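Local coordinates for COG0546: Predicted phosphatases (Streptococcus pneumoniae, PDB 2AH5), which is a predicted phosphatase of the haloacid dehalogenase-like family, its exact function unknown but probably hydrolysing phosphate esters, at residues E66-Q69 with I70-Y74. Residues are numbered along the deposited sequence; the frame is centred on the assembly and turned at random.
Sequences EAVQ and IYRSY
Residues 66-74 form consecutive turns of the alpha-helix 64-79, a local contact in which Glu66 and Val68 each lie beside the residue four places on, Ile70 and Arg72. The helix lies in the helical part set apart from the parallel-sheet core, consistent with the cap of HAD-like proteins. Four consecutive i to i+4 backbone bonds join the turns. Ile70 N donates to Glu66 O at 2.9 Å, and Tyr71 N reaches Ala67 O at the same length. The bonds of Arg72 N to Val68 O and Ser73 N to Gln69 O are both 3.1 Å.

Side chains add to these backbone bonds. Glu66 runs out extended, and Ile70 lies alongside it, pointing the same way. The methyl CD1 of Ile70 rests 3.7 Å from Glu66 CG, against the aliphatic part of the acid. With chi1 at -68°, Ile70 CG1 sits beside its own backbone N and packs 3.4 Å from Glu66 O. Val68 and Arg72 also lie side by side, but more loosely, with Val68 CG1 4.1 Å from Arg72 NE.

Ser73 turns its hydroxyl back to the helix backbone. At chi1 87°, OG donates to Ile70 O at 2.6 Å, in the carbonyl plane on a lone pair. Tyr74 N also donates to that oxygen.

The Tyr71 side chain leads away from residues 66-69 and packs on helix 19-33, its ring edge-to-face with that of Phe26. Val68 touches Leu51 and Glu52 of helix 51-56. Regular backbone bonds thus run beside an aliphatic contact of Glu66 with Ile70. Two donors hold Ile70 O, and the bond from OG fixes the rotation of the Ser73 side chain.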
ATOM      1  N   GLU A  66     -11.861 -20.323   1.858  1.00 17.34           N
ATOM      2  CA  GLU A  66     -13.119 -19.868   2.485  1.00 17.32           C
ATOM      3  C   GLU A  66     -12.895 -18.565   3.262  1.00 15.85           C
ATOM      4  O   GLU A  66     -13.691 -17.621   3.166  1.00 14.97           O
ATOM      5  CB  GLU A  66     -13.662 -20.940   3.433  1.00 16.64           C
ATOM      6  CG  GLU A  66     -14.948 -20.560   4.179  1.00 18.94           C
ATOM      7  CD  GLU A  66     -15.330 -21.575   5.258  1.00 19.13           C
ATOM      8  OE1 GLU A  66     -14.577 -22.535   5.484  1.00 25.68           O
ATOM      9  OE2 GLU A  66     -16.379 -21.400   5.908  1.00 25.36           O
ATOM     10  N   ALA A  67     -11.827 -18.542   4.057  1.00 15.40           N
ATOM     11  CA  ALA A  67     -11.448 -17.330   4.812  1.00 15.62           C
ATOM     12  C   ALA A  67     -11.271 -16.118   3.893  1.00 15.80           C
ATOM     13  O   ALA A  67     -11.810 -15.056   4.174  1.00 15.07           O
ATOM     14  CB  ALA A  67     -10.195 -17.565   5.638  1.00 15.50           C
ATOM     15  N   VAL A  68     -10.517 -16.273   2.797  1.00 15.81           N
ATOM     16  CA  VAL A  68     -10.323 -15.180   1.837  1.00 16.61           C
ATOM     17  C   VAL A  68     -11.644 -14.694   1.245  1.00 15.55           C
ATOM     18  O   VAL A  68     -11.888 -13.493   1.147  1.00 15.53           O
ATOM     19  CB  VAL A  68      -9.314 -15.579   0.722  1.00 16.61           C
ATOM     20  CG1 VAL A  68      -9.247 -14.508  -0.386  1.00 19.48           C
ATOM     21  CG2 VAL A  68      -7.951 -15.784   1.347  1.00 18.52           C
ATOM     22  N   GLN A  69     -12.504 -15.632   0.862  1.00 15.34           N
ATOM     23  CA  GLN A  69     -13.827 -15.272   0.372  1.00 15.59           C
ATOM     24  C   GLN A  69     -14.630 -14.455   1.370  1.00 15.11           C
ATOM     25  O   GLN A  69     -15.188 -13.416   1.005  1.00 15.19           O
ATOM     26  CB  GLN A  69     -14.609 -16.511  -0.067  1.00 15.54           C
ATOM     27  CG  GLN A  69     -16.012 -16.190  -0.594  1.00 16.15           C
ATOM     28  CD  GLN A  69     -16.783 -17.453  -0.980  1.00 18.11           C
ATOM     29  OE1 GLN A  69     -16.248 -18.309  -1.660  1.00 24.68           O
ATOM     30  NE2 GLN A  69     -18.037 -17.559  -0.550  1.00 16.49           N
ATOM     31  N   ILE A  70     -14.681 -14.906   2.620  1.00 14.93           N
ATOM     32  CA  ILE A  70     -15.469 -14.237   3.654  1.00 15.26           C
ATOM     33  C   ILE A  70     -14.880 -12.829   3.914  1.00 15.14           C
ATOM     34  O   ILE A  70     -15.600 -11.834   3.955  1.00 15.79           O
ATOM     35  CB  ILE A  70     -15.553 -15.095   4.954  1.00 15.57           C
ATOM     36  CG1 ILE A  70     -16.392 -16.367   4.727  1.00 14.53           C
ATOM     37  CG2 ILE A  70     -16.148 -14.286   6.121  1.00 14.43           C
ATOM     38  CD1 ILE A  70     -16.147 -17.461   5.789  1.00 15.91           C
ATOM     39  N   TYR A  71     -13.562 -12.759   4.078  1.00 15.43           N
ATOM     40  CA  TYR A  71     -12.880 -11.477   4.261  1.00 14.87           C
ATOM     41  C   TYR A  71     -13.289 -10.450   3.202  1.00 16.05           C
ATOM     42  O   TYR A  71     -13.631  -9.307   3.509  1.00 15.31           O
ATOM     43  CB  TYR A  71     -11.363 -11.702   4.228  1.00 15.05           C
ATOM     44  CG  TYR A  71     -10.561 -10.414   4.375  1.00 14.54           C
ATOM     45  CD1 TYR A  71      -9.977 -10.069   5.581  1.00 13.22           C
ATOM     46  CD2 TYR A  71     -10.395  -9.558   3.288  1.00 14.63           C
ATOM     47  CE1 TYR A  71      -9.228  -8.889   5.706  1.00 12.97           C
ATOM     48  CE2 TYR A  71      -9.672  -8.387   3.399  1.00 15.12           C
ATOM     49  CZ  TYR A  71      -9.093  -8.054   4.600  1.00 14.29           C
ATOM     50  OH  TYR A  71      -8.372  -6.866   4.684  1.00 19.01           O
ATOM     51  N   ARG A  72     -13.232 -10.863   1.955  1.00 17.90           N
ATOM     52  CA  ARG A  72     -13.561  -9.951   0.863  1.00 20.95           C
ATOM     53  C   ARG A  72     -15.031  -9.535   0.890  1.00 21.56           C
ATOM     54  O   ARG A  72     -15.352  -8.392   0.521  1.00 22.39           O
ATOM     55  CB  ARG A  72     -13.159 -10.542  -0.478  1.00 21.24           C
ATOM     56  CG  ARG A  72     -11.681 -10.821  -0.586  1.00 24.51           C
ATOM     57  CD  ARG A  72     -11.216 -10.693  -2.003  1.00 31.76           C
ATOM     58  NE  ARG A  72      -9.755 -10.783  -2.120  1.00 35.23           N
ATOM     59  CZ  ARG A  72      -8.892  -9.851  -1.699  1.00 37.72           C
ATOM     60  NH1 ARG A  72      -9.321  -8.753  -1.091  1.00 37.85           N
ATOM     61  NH2 ARG A  72      -7.581 -10.035  -1.863  1.00 39.11           N
ATOM     62  N   SER A  73     -15.896 -10.433   1.378  1.00 22.10           N
ATOM     63  CA  SER A  73     -17.326 -10.160   1.587  1.00 22.03           C
ATOM     64  C   SER A  73     -17.613  -9.055   2.608  1.00 22.38           C
ATOM     65  O   SER A  73     -18.606  -8.317   2.472  1.00 24.31           O
ATOM     66  CB  SER A  73     -18.099 -11.448   1.973  1.00 21.70           C
ATOM     67  OG  SER A  73     -18.086 -11.709   3.381  1.00 19.71           O
ATOM     68  N   TYR A  74     -16.786  -8.946   3.644  1.00 21.62           N
ATOM     69  CA  TYR A  74     -16.891  -7.819   4.541  1.00 20.45           C
ATOM     70  C   TYR A  74     -16.211  -6.598   3.886  1.00 19.27           C
ATOM     71  O   TYR A  74     -16.763  -5.489   3.882  1.00 18.51           O
ATOM     72  CB  TYR A  74     -16.276  -8.129   5.912  1.00 20.52           C
ATOM     73  CG  TYR A  74     -16.405  -6.980   6.882  1.00 21.76           C
ATOM     74  CD1 TYR A  74     -17.451  -6.931   7.818  1.00 21.69           C
ATOM     75  CD2 TYR A  74     -15.508  -5.920   6.841  1.00 20.01           C
ATOM     76  CE1 TYR A  74     -17.575  -5.856   8.714  1.00 22.37           C
ATOM     77  CE2 TYR A  74     -15.630  -4.839   7.719  1.00 21.74           C
ATOM     78  CZ  TYR A  74     -16.661  -4.816   8.656  1.00 22.91           C
ATOM     79  OH  TYR A  74     -16.775  -3.733   9.505  1.00 23.25           O
TER